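Local coordinates for hypothetical protein SMU.776 (Streptococcus mutans, PDB 2B78) that probably transfers methyl groups from S-adenosylmethionine, possibly acting on RNA, though its exact target is not established, at residues A[207-221]-A[229-242]. Sequence-based numbering, arbitrary orientation.
Sequences INGSAAGKTVLNLFS and AAAMGGAMATTSVD
V216 and N218 pair with T238 and S240, their backbones bonding to A237, T239 and V241, in the parallel strands 215-219 and 237-242 (axes 12° apart) of a right-handed beta-alpha-beta crossover through helix 225-232, part of the Rossmann-like methyltransferase sheet. Bond geometry supports a tight centre: N218 N meets T239 O at 2.8 Å with the donor nearly along the C=O axis, and V241 N reaches N218 O just as straight. On one face, L217 CD1 rests 3.8 Å from V241 CG2. The turn at chi2 (69°) swings L217 CD1 toward strand 237-242, while L219 lies alongside V241; Y275 and F276 cover L217 and L219. On the other face, N218 ND2 and S240 OG both hydrogen-bond to S227 OG, tying both strands to the helix.

The turn 211-214 facing G234 and M236 is the solvent side, although nearby I207 is packed, its CG1 3.7 Å from A229 CB. G209 and G234 each close a helix with a Schellman motif, and a water accepts from A211 N while donating weakly to G233 O. G213 N bonds G234 O at 2.8 Å, straight at the hydrogen although the donor lies above the carbonyl plane. M236 folds back at chi3 (-73°), bringing CE to 3.4 Å from G213 O.

At the C-terminal strand ends, D242 contacts S-adenosylhomocysteine when that product is bound; this chain carries none. Its OD1 accepts from Y222 N and its OD2 from A244 N. Beside it, S221 OG sits 3.3 Å from D242 CB.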
# COMPACT_ATOMS: atom_id res chain seq x y z
N ILE A 207 -16.91 1.90 8.17
CA ILE A 207 -18.15 2.40 7.58
C ILE A 207 -19.29 1.51 7.99
O ILE A 207 -20.43 1.96 8.14
CB ILE A 207 -18.06 2.41 6.06
CG1 ILE A 207 -16.98 3.41 5.64
CG2 ILE A 207 -19.42 2.76 5.45
CD1 ILE A 207 -16.61 3.33 4.19
N ASN A 208 -18.97 0.24 8.19
CA ASN A 208 -19.95 -0.77 8.60
C ASN A 208 -20.47 -0.61 10.03
O ASN A 208 -21.53 -1.15 10.39
CB ASN A 208 -19.32 -2.14 8.43
CG ASN A 208 -20.12 -3.01 7.54
OD1 ASN A 208 -21.33 -3.19 7.79
ND2 ASN A 208 -19.50 -3.57 6.50
N GLY A 209 -19.73 0.12 10.86
CA GLY A 209 -20.17 0.34 12.23
C GLY A 209 -19.23 -0.15 13.32
O GLY A 209 -19.62 -0.23 14.48
N SER A 210 -17.99 -0.48 12.96
CA SER A 210 -17.04 -0.97 13.96
C SER A 210 -16.81 0.07 15.06
O SER A 210 -16.50 -0.30 16.19
CB SER A 210 -15.70 -1.34 13.30
OG SER A 210 -14.99 -0.20 12.86
N ALA A 211 -16.98 1.35 14.73
CA ALA A 211 -16.79 2.42 15.71
C ALA A 211 -18.10 3.16 16.02
O ALA A 211 -18.09 4.29 16.52
CB ALA A 211 -15.74 3.42 15.19
N ALA A 212 -19.24 2.53 15.73
CA ALA A 212 -20.53 3.16 15.99
C ALA A 212 -20.69 3.60 17.44
O ALA A 212 -20.53 2.80 18.36
CB ALA A 212 -21.67 2.21 15.60
N GLY A 213 -21.01 4.88 17.63
CA GLY A 213 -21.21 5.41 18.97
C GLY A 213 -19.95 5.48 19.80
O GLY A 213 -20.01 5.69 21.01
N LYS A 214 -18.80 5.32 19.16
CA LYS A 214 -17.52 5.36 19.87
C LYS A 214 -16.70 6.58 19.48
O LYS A 214 -16.91 7.15 18.40
CB LYS A 214 -16.72 4.10 19.54
CG LYS A 214 -17.45 2.78 19.79
CD LYS A 214 -17.87 2.62 21.25
CE LYS A 214 -18.52 1.25 21.48
NZ LYS A 214 -19.04 1.12 22.88
N THR A 215 -15.76 6.97 20.34
CA THR A 215 -14.89 8.11 20.03
C THR A 215 -13.63 7.51 19.41
O THR A 215 -13.14 6.47 19.85
CB THR A 215 -14.51 8.94 21.30
OG1 THR A 215 -13.81 8.11 22.23
CG2 THR A 215 -15.77 9.50 21.96
N VAL A 216 -13.10 8.16 18.37
CA VAL A 216 -11.93 7.64 17.69
C VAL A 216 -10.77 8.60 17.56
O VAL A 216 -10.97 9.78 17.31
CB VAL A 216 -12.30 7.18 16.27
CG1 VAL A 216 -11.09 6.63 15.55
CG2 VAL A 216 -13.42 6.16 16.33
N LEU A 217 -9.56 8.08 17.76
CA LEU A 217 -8.34 8.86 17.59
C LEU A 217 -7.57 8.19 16.45
O LEU A 217 -7.23 7.01 16.52
CB LEU A 217 -7.49 8.86 18.86
CG LEU A 217 -6.12 9.53 18.69
CD1 LEU A 217 -6.28 11.03 18.49
CD2 LEU A 217 -5.27 9.24 19.91
N ASN A 218 -7.31 8.96 15.40
CA ASN A 218 -6.60 8.44 14.24
C ASN A 218 -5.22 9.08 14.16
O ASN A 218 -5.09 10.25 13.81
CB ASN A 218 -7.45 8.76 13.00
CG ASN A 218 -6.86 8.22 11.72
OD1 ASN A 218 -6.03 7.32 11.73
ND2 ASN A 218 -7.32 8.76 10.60
N LEU A 219 -4.18 8.32 14.50
CA LEU A 219 -2.81 8.84 14.49
C LEU A 219 -2.12 8.64 13.14
O LEU A 219 -2.25 7.58 12.51
CB LEU A 219 -2.00 8.16 15.61
CG LEU A 219 -2.60 8.34 17.01
CD1 LEU A 219 -1.76 7.58 18.02
CD2 LEU A 219 -2.66 9.82 17.38
N PHE A 220 -1.38 9.66 12.70
CA PHE A 220 -0.70 9.62 11.39
C PHE A 220 -1.81 9.52 10.34
O PHE A 220 -1.72 8.77 9.37
CB PHE A 220 0.22 8.40 11.28
CG PHE A 220 1.34 8.39 12.28
CD1 PHE A 220 2.45 9.21 12.12
CD2 PHE A 220 1.28 7.56 13.40
CE1 PHE A 220 3.49 9.22 13.07
CE2 PHE A 220 2.31 7.55 14.36
CZ PHE A 220 3.42 8.38 14.19
N SER A 221 -2.86 10.31 10.56
CA SER A 221 -4.06 10.36 9.73
C SER A 221 -3.89 10.58 8.22
O SER A 221 -4.71 10.10 7.43
CB SER A 221 -4.98 11.45 10.27
OG SER A 221 -4.29 12.69 10.22
N ALA A 229 -14.36 7.45 7.23
CA ALA A 229 -14.99 6.13 7.17
C ALA A 229 -15.74 5.87 8.48
O ALA A 229 -16.92 5.48 8.50
CB ALA A 229 -13.92 5.05 6.95
N ALA A 230 -15.05 6.10 9.59
CA ALA A 230 -15.66 5.91 10.90
C ALA A 230 -16.87 6.83 11.08
O ALA A 230 -17.89 6.42 11.64
CB ALA A 230 -14.62 6.18 11.99
N ALA A 231 -16.77 8.07 10.60
CA ALA A 231 -17.86 9.02 10.70
C ALA A 231 -19.10 8.52 9.95
O ALA A 231 -20.23 8.66 10.43
CB ALA A 231 -17.42 10.38 10.13
N MET A 232 -18.88 7.92 8.78
CA MET A 232 -19.97 7.39 7.96
C MET A 232 -20.56 6.13 8.59
O MET A 232 -21.64 5.68 8.20
CB MET A 232 -19.48 7.07 6.55
CG MET A 232 -19.18 8.31 5.70
SD MET A 232 -20.58 9.44 5.57
CE MET A 232 -21.75 8.43 4.62
N GLY A 233 -19.83 5.57 9.54
CA GLY A 233 -20.27 4.37 10.23
C GLY A 233 -20.82 4.71 11.60
O GLY A 233 -20.91 3.85 12.48
N GLY A 234 -21.15 5.98 11.80
CA GLY A 234 -21.74 6.41 13.06
C GLY A 234 -20.87 6.66 14.27
O GLY A 234 -21.36 6.61 15.40
N ALA A 235 -19.58 6.93 14.07
CA ALA A 235 -18.70 7.19 15.20
C ALA A 235 -19.22 8.41 15.96
O ALA A 235 -19.75 9.36 15.37
CB ALA A 235 -17.26 7.41 14.73
N MET A 236 -19.08 8.38 17.28
CA MET A 236 -19.54 9.49 18.09
C MET A 236 -18.72 10.74 17.80
O MET A 236 -19.25 11.85 17.73
CB MET A 236 -19.43 9.16 19.58
CG MET A 236 -19.96 10.27 20.47
SD MET A 236 -19.79 9.91 22.23
CE MET A 236 -21.07 8.64 22.44
N ALA A 237 -17.41 10.56 17.65
CA ALA A 237 -16.52 11.68 17.38
C ALA A 237 -15.18 11.15 16.88
O ALA A 237 -14.85 9.99 17.10
CB ALA A 237 -16.31 12.48 18.66
N THR A 238 -14.40 11.98 16.19
CA THR A 238 -13.09 11.52 15.75
C THR A 238 -12.10 12.66 15.82
O THR A 238 -12.44 13.83 15.60
CB THR A 238 -13.10 10.98 14.30
OG1 THR A 238 -13.16 12.08 13.38
CG2 THR A 238 -14.28 10.06 14.07
N THR A 239 -10.87 12.31 16.16
CA THR A 239 -9.79 13.27 16.23
C THR A 239 -8.72 12.70 15.33
O THR A 239 -8.26 11.58 15.54
CB THR A 239 -9.25 13.40 17.65
OG1 THR A 239 -10.30 13.87 18.51
CG2 THR A 239 -8.08 14.38 17.68
N SER A 240 -8.32 13.47 14.31
CA SER A 240 -7.32 13.02 13.36
C SER A 240 -6.04 13.83 13.55
O SER A 240 -6.05 15.06 13.47
CB SER A 240 -7.86 13.21 11.94
OG SER A 240 -9.16 12.65 11.83
N VAL A 241 -4.94 13.12 13.81
CA VAL A 241 -3.67 13.79 14.05
C VAL A 241 -2.58 13.49 13.04
O VAL A 241 -2.23 12.33 12.81
CB VAL A 241 -3.14 13.43 15.45
CG1 VAL A 241 -1.91 14.29 15.79
CG2 VAL A 241 -4.23 13.60 16.49
N ASP A 242 -2.03 14.54 12.43
CA ASP A 242 -0.95 14.38 11.47
C ASP A 242 0.05 15.51 11.64
O ASP A 242 -0.32 16.64 11.97
CB ASP A 242 -1.47 14.40 10.03
CG ASP A 242 -0.50 13.76 9.06
OD1 ASP A 242 -0.44 12.51 9.03
OD2 ASP A 242 0.22 14.49 8.33
O HOH W 1 -18.10 3.13 12.82